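Local coordinates for polyhedrin (Uranotaenia sapphirina cypovirus, PDB 4ZQX), which forms the crystalline matrix of the polyhedra in which cypovirus particles are embedded, and binds ATP, at residues D118-G121 with L125-R128; Q76-G81 with N88-S93; V54-E59 with M70-L75. One frame throughout, in Å; residues are numbered along the deposited sequence.

Contact 1 of 3, residues D118-G121 with L125-R128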
loop_
_atom_site.group_PDB
_atom_site.type_symbol
_atom_site.label_atom_id
_atom_site.label_comp_id
_atom_site.label_asym_id
_atom_site.label_seq_id
_atom_site.Cartn_x
_atom_site.Cartn_y
_atom_site.Cartn_z
ATOM N N ASP A 118 -0.666 -16.723 7.195
ATOM C CA ASP A 118 -0.808 -16.409 8.607
ATOM C C ASP A 118 -2.168 -15.747 8.828
ATOM O O ASP A 118 -2.423 -14.653 8.323
ATOM C CB ASP A 118 0.357 -15.484 8.997
ATOM C CG ASP A 118 0.423 -15.173 10.491
ATOM O OD1 ASP A 118 -0.246 -15.848 11.309
ATOM O OD2 ASP A 118 1.195 -14.248 10.834
ATOM N N ILE A 119 -3.041 -16.436 9.558
ATOM C CA ILE A 119 -4.344 -15.904 9.949
ATOM C C ILE A 119 -4.172 -15.197 11.288
ATOM O O ILE A 119 -3.861 -15.850 12.305
ATOM C CB ILE A 119 -5.374 -17.012 10.089
ATOM C CG1 ILE A 119 -5.419 -17.868 8.819
ATOM C CG2 ILE A 119 -6.752 -16.423 10.393
ATOM C CD1 ILE A 119 -5.726 -17.114 7.562
ATOM N N ARG A 120 -4.354 -13.871 11.266
ATOM C CA ARG A 120 -4.021 -12.996 12.394
ATOM C C ARG A 120 -5.291 -12.438 13.019
ATOM O O ARG A 120 -6.369 -12.644 12.497
ATOM C CB ARG A 120 -3.095 -11.854 11.944
ATOM C CG ARG A 120 -1.801 -12.358 11.286
ATOM C CD ARG A 120 -0.939 -11.245 10.745
ATOM N NE ARG A 120 -0.348 -10.405 11.791
ATOM C CZ ARG A 120 0.776 -10.688 12.446
ATOM N NH1 ARG A 120 1.450 -11.808 12.190
ATOM N NH2 ARG A 120 1.236 -9.841 13.363
ATOM N N GLY A 121 -5.152 -11.745 14.149
ATOM C CA GLY A 121 -6.295 -11.253 14.895
ATOM C C GLY A 121 -6.996 -10.078 14.251
ATOM O O GLY A 121 -6.567 -9.552 13.214
ATOM N N LEU A 125 -2.780 -8.321 15.028
ATOM C CA LEU A 125 -1.771 -8.921 15.889
ATOM C C LEU A 125 -1.731 -10.425 15.698
ATOM O O LEU A 125 -2.716 -11.012 15.254
ATOM C CB LEU A 125 -2.089 -8.653 17.350
ATOM C CG LEU A 125 -2.175 -7.205 17.810
ATOM C CD1 LEU A 125 -2.410 -7.187 19.312
ATOM C CD2 LEU A 125 -0.927 -6.479 17.464
ATOM N N SER A 126 -0.612 -11.053 16.070
ATOM C CA SER A 126 -0.522 -12.515 16.039
ATOM C C SER A 126 -1.673 -13.094 16.845
ATOM O O SER A 126 -1.935 -12.640 17.964
ATOM C CB SER A 126 0.788 -12.986 16.662
ATOM O OG SER A 126 1.896 -12.566 15.896
ATOM N N MET A 127 -2.355 -14.095 16.288
ATOM C CA MET A 127 -3.533 -14.659 16.933
ATOM C C MET A 127 -3.160 -15.556 18.109
ATOM O O MET A 127 -2.301 -16.422 17.996
ATOM C CB MET A 127 -4.356 -15.468 15.942
ATOM C CG MET A 127 -5.695 -15.896 16.516
ATOM S SD MET A 127 -6.653 -16.844 15.346
ATOM C CE MET A 127 -7.173 -15.532 14.246
ATOM N N ARG A 128 -3.833 -15.346 19.232
ATOM C CA ARG A 128 -3.650 -16.173 20.412
ATOM C C ARG A 128 -4.833 -15.881 21.322
ATOM O O ARG A 128 -5.641 -14.985 21.021
ATOM C CB ARG A 128 -2.330 -15.854 21.112
ATOM C CG ARG A 128 -2.167 -14.411 21.441
ATOM C CD ARG A 128 -0.964 -14.151 22.344
ATOM N NE ARG A 128 0.266 -14.725 21.826
ATOM C CZ ARG A 128 0.992 -15.666 22.432
ATOM N NH1 ARG A 128 0.642 -16.163 23.614
ATOM N NH2 ARG A 128 2.101 -16.094 21.850
HETATM O O HOH W 1 -1.472 -15.428 13.756
HETATM O O HOH W 2 1.740 -14.576 13.997
#
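Gly121 N donates a nearly straight hydrogen bond to Leu125 O (2.8 Å), closing a tight turn of the chain just after strand 116-120, an edge strand of a three-stranded antiparallel sheet. Residues 125-128 run roughly perpendicular to 118-121 and form no regular strand, yet the CA atoms of Gly121 and Met127 approach to 4.8 Å. Water 1 extends the link between the backbones: it accepts from Met127 N and also bonds Ile119 O and Asp118 OD1. The side chain of Arg120 fills the bend. Its CB lies 3.4 Å from Leu125 O, and beyond a kink at chi3 (68°) the guanidinium turns one face to the start of Ser126, whose CA is offset toward the rim. At the edge of that plane, NH1 makes a salt bridge with the syn side of Asp118 OD2 (2.8 Å), while NE reaches Gly124 O and NH2 pairs with Asp136. The same carboxylate oxygen, Asp136 OD1, receives Ser126 N; Ser126 OG bonds Arg137 N as well as water 2. Met127 runs alongside Ile119, with Ile119 CG2 4.0 Å from Met127 CE. A bend at chi3 (-74°) brings that same methyl, Met127 CE, within 3.5 Å of Arg120 O.

Contact 2 of 3, residues Q76-G81 with N88-S93; sequences QRSING and NMRQRS
With its CG placed between the backbone N and the carbonyl carbon (chi1 65°), Asn88 turns its carboxamide onto helix 72-83, where ND2 donates to Arg77 O at 2.9 Å. The bond is almost straight (173°) and lies in the amide plane of Asn88. Within the helix, Gly81 N is 4.1 Å from Arg77 O, too far for the usual bond four residues on, and the amide of Asn88 supplies a donor to that carbonyl instead. The other end of the carboxamide is used too: Asn88 OD1 accepts from Arg90 N (3.1 Å), an Asx turn that fixes the flip of the amide. Arg90, bent at chi3 (83°), reaches forward along its own loop, giving NE to Arg92 O (2.9 Å) and NH2 to Ser93 O (2.9 Å). Its remaining nitrogen faces the helix, and water 3, in the guanidinium plane, bridges Arg90 NH1 to Ser78 OG. The loop that leads to strand 101-107 is thus clipped to the surface of helix 72-83. Another side of this helix carries Ile79, which packs on Met61 and Pro122, while Asn80 OD1 receives both Gln76 NE2 and Gln209 of the second subunit, from its strand 207-211.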
loop_
_atom_site.group_PDB
_atom_site.type_symbol
_atom_site.label_atom_id
_atom_site.label_comp_id
_atom_site.label_asym_id
_atom_site.label_seq_id
_atom_site.Cartn_x
_atom_site.Cartn_y
_atom_site.Cartn_z
ATOM N N GLN A 76 -15.371 -1.357 11.045
ATOM C CA GLN A 76 -14.444 -1.445 12.162
ATOM C C GLN A 76 -15.209 -1.366 13.474
ATOM O O GLN A 76 -14.832 -2.015 14.454
ATOM C CB GLN A 76 -13.388 -0.351 12.105
ATOM C CG GLN A 76 -12.283 -0.502 13.164
ATOM C CD GLN A 76 -11.494 -1.790 13.009
ATOM O OE1 GLN A 76 -11.099 -2.164 11.904
ATOM N NE2 GLN A 76 -11.264 -2.477 14.119
ATOM N N ARG A 77 -16.298 -0.601 13.495
ATOM C CA ARG A 77 -17.106 -0.501 14.714
ATOM C C ARG A 77 -17.599 -1.884 15.145
ATOM O O ARG A 77 -17.543 -2.223 16.323
ATOM C CB ARG A 77 -18.289 0.454 14.505
ATOM C CG ARG A 77 -19.128 0.701 15.765
ATOM C CD ARG A 77 -20.117 1.828 15.534
ATOM N NE ARG A 77 -20.941 1.577 14.347
ATOM C CZ ARG A 77 -21.572 2.516 13.644
ATOM N NH1 ARG A 77 -21.487 3.795 13.998
ATOM N NH2 ARG A 77 -22.290 2.177 12.576
ATOM N N SER A 78 -18.041 -2.693 14.184
ATOM C CA SER A 78 -18.546 -4.033 14.485
ATOM C C SER A 78 -17.431 -4.974 14.924
ATOM O O SER A 78 -17.589 -5.751 15.865
ATOM C CB SER A 78 -19.294 -4.624 13.280
ATOM O OG SER A 78 -20.475 -3.882 13.006
ATOM N N ILE A 79 -16.301 -4.887 14.239
ATOM C CA ILE A 79 -15.122 -5.690 14.561
ATOM C C ILE A 79 -14.607 -5.418 15.993
ATOM O O ILE A 79 -14.173 -6.338 16.696
ATOM C CB ILE A 79 -14.010 -5.409 13.518
ATOM C CG1 ILE A 79 -14.411 -6.029 12.180
ATOM C CG2 ILE A 79 -12.644 -5.952 13.973
ATOM C CD1 ILE A 79 -13.619 -5.512 10.984
ATOM N N ASN A 80 -14.671 -4.161 16.416
ATOM C CA ASN A 80 -14.150 -3.760 17.720
ATOM C C ASN A 80 -14.639 -4.612 18.910
ATOM O O ASN A 80 -13.870 -4.933 19.817
ATOM C CB ASN A 80 -14.491 -2.286 17.997
ATOM C CG ASN A 80 -13.575 -1.300 17.268
ATOM O OD1 ASN A 80 -12.515 -1.662 16.741
ATOM N ND2 ASN A 80 -13.982 -0.035 17.253
ATOM N N GLY A 81 -15.909 -4.992 18.898
ATOM C CA GLY A 81 -16.471 -5.725 20.022
ATOM C C GLY A 81 -15.913 -7.129 20.164
ATOM O O GLY A 81 -16.081 -7.762 21.209
ATOM N N ASN A 88 -18.201 -1.564 21.648
ATOM C CA ASN A 88 -19.209 -0.984 20.768
ATOM C C ASN A 88 -20.573 -1.186 21.418
ATOM O O ASN A 88 -20.648 -1.598 22.585
ATOM C CB ASN A 88 -19.139 -1.583 19.356
ATOM C CG ASN A 88 -19.477 -3.071 19.319
ATOM O OD1 ASN A 88 -20.170 -3.603 20.195
ATOM N ND2 ASN A 88 -18.983 -3.751 18.285
ATOM N N MET A 89 -21.641 -0.880 20.685
ATOM C CA MET A 89 -22.988 -0.930 21.251
ATOM C C MET A 89 -23.845 -2.072 20.693
ATOM O O MET A 89 -25.082 -2.033 20.768
ATOM C CB MET A 89 -23.686 0.422 21.047
ATOM C CG MET A 89 -22.976 1.586 21.757
ATOM S SD MET A 89 -22.894 1.374 23.546
ATOM C CE MET A 89 -24.614 1.614 23.975
ATOM N N ARG A 90 -23.190 -3.099 20.155
ATOM C CA ARG A 90 -23.907 -4.216 19.536
ATOM C C ARG A 90 -24.576 -5.109 20.569
ATOM O O ARG A 90 -23.963 -5.490 21.564
ATOM C CB ARG A 90 -22.958 -5.067 18.706
ATOM C CG ARG A 90 -22.645 -4.501 17.357
ATOM C CD ARG A 90 -21.999 -5.559 16.474
ATOM N NE ARG A 90 -22.967 -6.441 15.822
ATOM C CZ ARG A 90 -23.602 -6.154 14.688
ATOM N NH1 ARG A 90 -23.407 -4.993 14.084
ATOM N NH2 ARG A 90 -24.446 -7.031 14.156
ATOM N N GLN A 91 -25.834 -5.447 20.304
ATOM C CA GLN A 91 -26.605 -6.373 21.129
ATOM C C GLN A 91 -26.699 -7.748 20.494
ATOM O O GLN A 91 -27.256 -8.653 21.069
ATOM C CB GLN A 91 -28.018 -5.844 21.337
ATOM C CG GLN A 91 -28.048 -4.600 22.163
ATOM C CD GLN A 91 -29.413 -3.971 22.189
ATOM O OE1 GLN A 91 -30.421 -4.633 22.473
ATOM N NE2 GLN A 91 -29.461 -2.686 21.891
ATOM N N ARG A 92 -26.163 -7.895 19.289
ATOM C CA ARG A 92 -26.118 -9.198 18.651
ATOM C C ARG A 92 -24.789 -9.307 17.912
ATOM O O ARG A 92 -24.089 -8.298 17.739
ATOM C CB ARG A 92 -27.300 -9.376 17.697
ATOM C CG ARG A 92 -27.345 -8.348 16.598
ATOM C CD ARG A 92 -28.575 -8.496 15.698
ATOM N NE ARG A 92 -28.163 -8.356 14.306
ATOM C CZ ARG A 92 -28.004 -7.195 13.669
ATOM N NH1 ARG A 92 -28.254 -6.046 14.286
ATOM N NH2 ARG A 92 -27.609 -7.189 12.394
ATOM N N SER A 93 -24.439 -10.515 17.470
ATOM C CA SER A 93 -23.145 -10.701 16.808
ATOM C C SER A 93 -23.202 -10.228 15.363
ATOM O O SER A 93 -24.252 -9.814 14.888
ATOM C CB SER A 93 -22.704 -12.163 16.847
ATOM O OG SER A 93 -23.339 -12.914 15.828
HETATM O O HOH W 3 -21.909 -2.418 14.973
#

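Contact 3 of 3, residues V54-E59 with M70-L75; sequences VIKSSE and MSEYEL
Lys56 NZ is held between two carboxylates, Glu72 across the contact and Glu206 of the second subunit. Its salt bridge with Glu72 OE2 is short, 2.6 Å, and meets the syn side of that oxygen from 24° outside the carboxylate plane. The two chains arrive about at right angles: Glu72 is extended, its CG anti to the backbone N (chi1 -177°), whereas Lys56 is bent at chi3, and Lys56 CE itself comes within 3.2 Å of Glu72 OE2. Ser58 lies alongside Glu72, with Ser58 OG 3.8 Å from Glu72 CG, and so lines the aliphatic part of the glutamate. One turn further along helix 72-83, Leu75 completes the interface by laying CD1 against Ser58 O at 3.5 Å.

Each segment is braced locally. On one side Glu59 OE1 accepts from Lys56 N (2.9 Å), tying the short helix 57-60 back to the end of strand 50-55. On the other, Ser71 and Glu74 form a capping box at the start of helix 72-83: Ser71 OG accepts from Glu74 N, and Glu74 OE2 from Ser71 N (3.0 Å). Next to Glu72, Tyr73 meets Trp210 of the second subunit edge-to-face.

A lysine shared by two acidic groups suggests that all three are charged, with the ammonium probably offsetting the repulsion between the carboxylates. The same ion network therefore joins the strand-to-helix turn to the first turn of helix 72-83 and carries across the subunit boundary.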
loop_
_atom_site.group_PDB
_atom_site.type_symbol
_atom_site.label_atom_id
_atom_site.label_comp_id
_atom_site.label_asym_id
_atom_site.label_seq_id
_atom_site.Cartn_x
_atom_site.Cartn_y
_atom_site.Cartn_z
ATOM N N VAL A 54 -1.902 -8.947 1.833
ATOM C CA VAL A 54 -2.158 -8.386 3.158
ATOM C C VAL A 54 -3.549 -7.807 3.151
ATOM O O VAL A 54 -3.829 -6.893 2.375
ATOM C CB VAL A 54 -1.143 -7.265 3.497
ATOM C CG1 VAL A 54 -1.442 -6.661 4.877
ATOM C CG2 VAL A 54 0.285 -7.811 3.407
ATOM N N ILE A 55 -4.412 -8.351 4.014
ATOM C CA ILE A 55 -5.816 -7.968 4.064
ATOM C C ILE A 55 -6.219 -7.612 5.494
ATOM O O ILE A 55 -6.042 -8.408 6.418
ATOM C CB ILE A 55 -6.730 -9.105 3.543
ATOM C CG1 ILE A 55 -6.303 -9.532 2.131
ATOM C CG2 ILE A 55 -8.192 -8.647 3.534
ATOM C CD1 ILE A 55 -7.091 -10.698 1.545
ATOM N N LYS A 56 -6.767 -6.410 5.659
ATOM C CA LYS A 56 -7.273 -5.949 6.942
ATOM C C LYS A 56 -8.566 -6.673 7.294
ATOM O O LYS A 56 -9.314 -7.125 6.419
ATOM C CB LYS A 56 -7.551 -4.446 6.869
ATOM C CG LYS A 56 -6.302 -3.617 6.595
ATOM C CD LYS A 56 -6.601 -2.181 6.184
ATOM C CE LYS A 56 -7.233 -1.373 7.288
ATOM N NZ LYS A 56 -7.378 0.064 6.906
ATOM N N SER A 57 -8.865 -6.757 8.577
ATOM C CA SER A 57 -10.106 -7.397 8.987
ATOM C C SER A 57 -11.342 -6.677 8.413
ATOM O O SER A 57 -12.344 -7.312 8.099
ATOM C CB SER A 57 -10.176 -7.454 10.507
ATOM O OG SER A 57 -10.137 -6.150 11.048
ATOM N N SER A 58 -11.273 -5.357 8.270
ATOM C CA SER A 58 -12.398 -4.589 7.705
ATOM C C SER A 58 -12.657 -4.913 6.220
ATOM O O SER A 58 -13.787 -4.821 5.740
ATOM C CB SER A 58 -12.186 -3.070 7.888
ATOM O OG SER A 58 -11.044 -2.607 7.187
ATOM N N GLU A 59 -11.611 -5.307 5.509
ATOM C CA GLU A 59 -11.721 -5.639 4.098
ATOM C C GLU A 59 -12.309 -7.032 3.899
ATOM O O GLU A 59 -12.839 -7.341 2.837
ATOM C CB GLU A 59 -10.335 -5.550 3.423
ATOM C CG GLU A 59 -9.819 -4.125 3.273
ATOM C CD GLU A 59 -8.342 -4.041 2.874
ATOM O OE1 GLU A 59 -7.533 -4.890 3.298
ATOM O OE2 GLU A 59 -7.993 -3.099 2.138
ATOM N N MET A 70 -20.587 -0.540 2.505
ATOM C CA MET A 70 -20.419 0.018 3.842
ATOM C C MET A 70 -19.031 0.634 3.997
ATOM O O MET A 70 -18.080 0.239 3.326
ATOM C CB MET A 70 -20.631 -1.079 4.882
ATOM C CG MET A 70 -21.990 -1.705 4.791
ATOM S SD MET A 70 -22.092 -3.220 5.746
ATOM C CE MET A 70 -22.034 -2.617 7.419
ATOM N N SER A 71 -18.916 1.611 4.885
ATOM C CA SER A 71 -17.644 2.290 5.111
ATOM C C SER A 71 -16.733 1.523 6.085
ATOM O O SER A 71 -17.201 0.685 6.868
ATOM C CB SER A 71 -17.915 3.678 5.673
ATOM O OG SER A 71 -18.398 3.560 6.992
ATOM N N GLU A 72 -15.431 1.819 6.038
ATOM C CA GLU A 72 -14.489 1.225 6.986
ATOM C C GLU A 72 -14.879 1.571 8.419
ATOM O O GLU A 72 -14.725 0.760 9.310
ATOM C CB GLU A 72 -13.049 1.661 6.705
ATOM C CG GLU A 72 -12.042 0.999 7.640
ATOM C CD GLU A 72 -10.599 1.329 7.333
ATOM O OE1 GLU A 72 -10.329 2.289 6.575
ATOM O OE2 GLU A 72 -9.728 0.619 7.874
ATOM N N TYR A 73 -15.382 2.777 8.628
ATOM C CA TYR A 73 -15.815 3.219 9.954
ATOM C C TYR A 73 -16.876 2.284 10.544
ATOM O O TYR A 73 -16.762 1.816 11.686
ATOM C CB TYR A 73 -16.372 4.649 9.850
ATOM C CG TYR A 73 -17.016 5.191 11.097
ATOM C CD1 TYR A 73 -16.253 5.570 12.186
ATOM C CD2 TYR A 73 -18.385 5.358 11.170
ATOM C CE1 TYR A 73 -16.832 6.089 13.315
ATOM C CE2 TYR A 73 -18.976 5.869 12.289
ATOM C CZ TYR A 73 -18.194 6.231 13.362
ATOM O OH TYR A 73 -18.777 6.743 14.493
ATOM N N GLU A 74 -17.912 2.011 9.763
ATOM C CA GLU A 74 -18.992 1.135 10.214
ATOM C C GLU A 74 -18.515 -0.289 10.443
ATOM O O GLU A 74 -18.911 -0.940 11.420
ATOM C CB GLU A 74 -20.086 1.057 9.160
ATOM C CG GLU A 74 -20.799 2.306 8.832
ATOM C CD GLU A 74 -21.707 2.049 7.647
ATOM O OE1 GLU A 74 -22.783 1.468 7.870
ATOM O OE2 GLU A 74 -21.318 2.356 6.496
ATOM N N LEU A 75 -17.703 -0.796 9.516
ATOM C CA LEU A 75 -17.201 -2.164 9.643
ATOM C C LEU A 75 -16.276 -2.311 10.860
ATOM O O LEU A 75 -16.375 -3.279 11.617
ATOM C CB LEU A 75 -16.471 -2.577 8.366
ATOM C CG LEU A 75 -17.398 -2.645 7.145
ATOM C CD1 LEU A 75 -16.610 -2.694 5.843
ATOM C CD2 LEU A 75 -18.330 -3.852 7.242
#

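In the fold
Contacts 2 and 3 share helix 72-83 and touch directly, Ile79 CD1 lying 3.5 Å from Ser57 OG; their centres are 13 Å apart. Contact 1 touches neither, with nearest atoms about 5 Å from contact 3 and about 7 Å from contact 2, but it belongs to the same three-stranded sheet as contact 3: strands 50-55 and 116-120 are its two outer members, with 173-179 between them. Pro122, in the turn of contact 1, connects all three, since its carbonyl oxygen bonds Ser57 OG and Ile79 packs on it. Each contact also meets the second subunit. All three lie away from the ATP pocket, whose residues include Ser154 and Arg158.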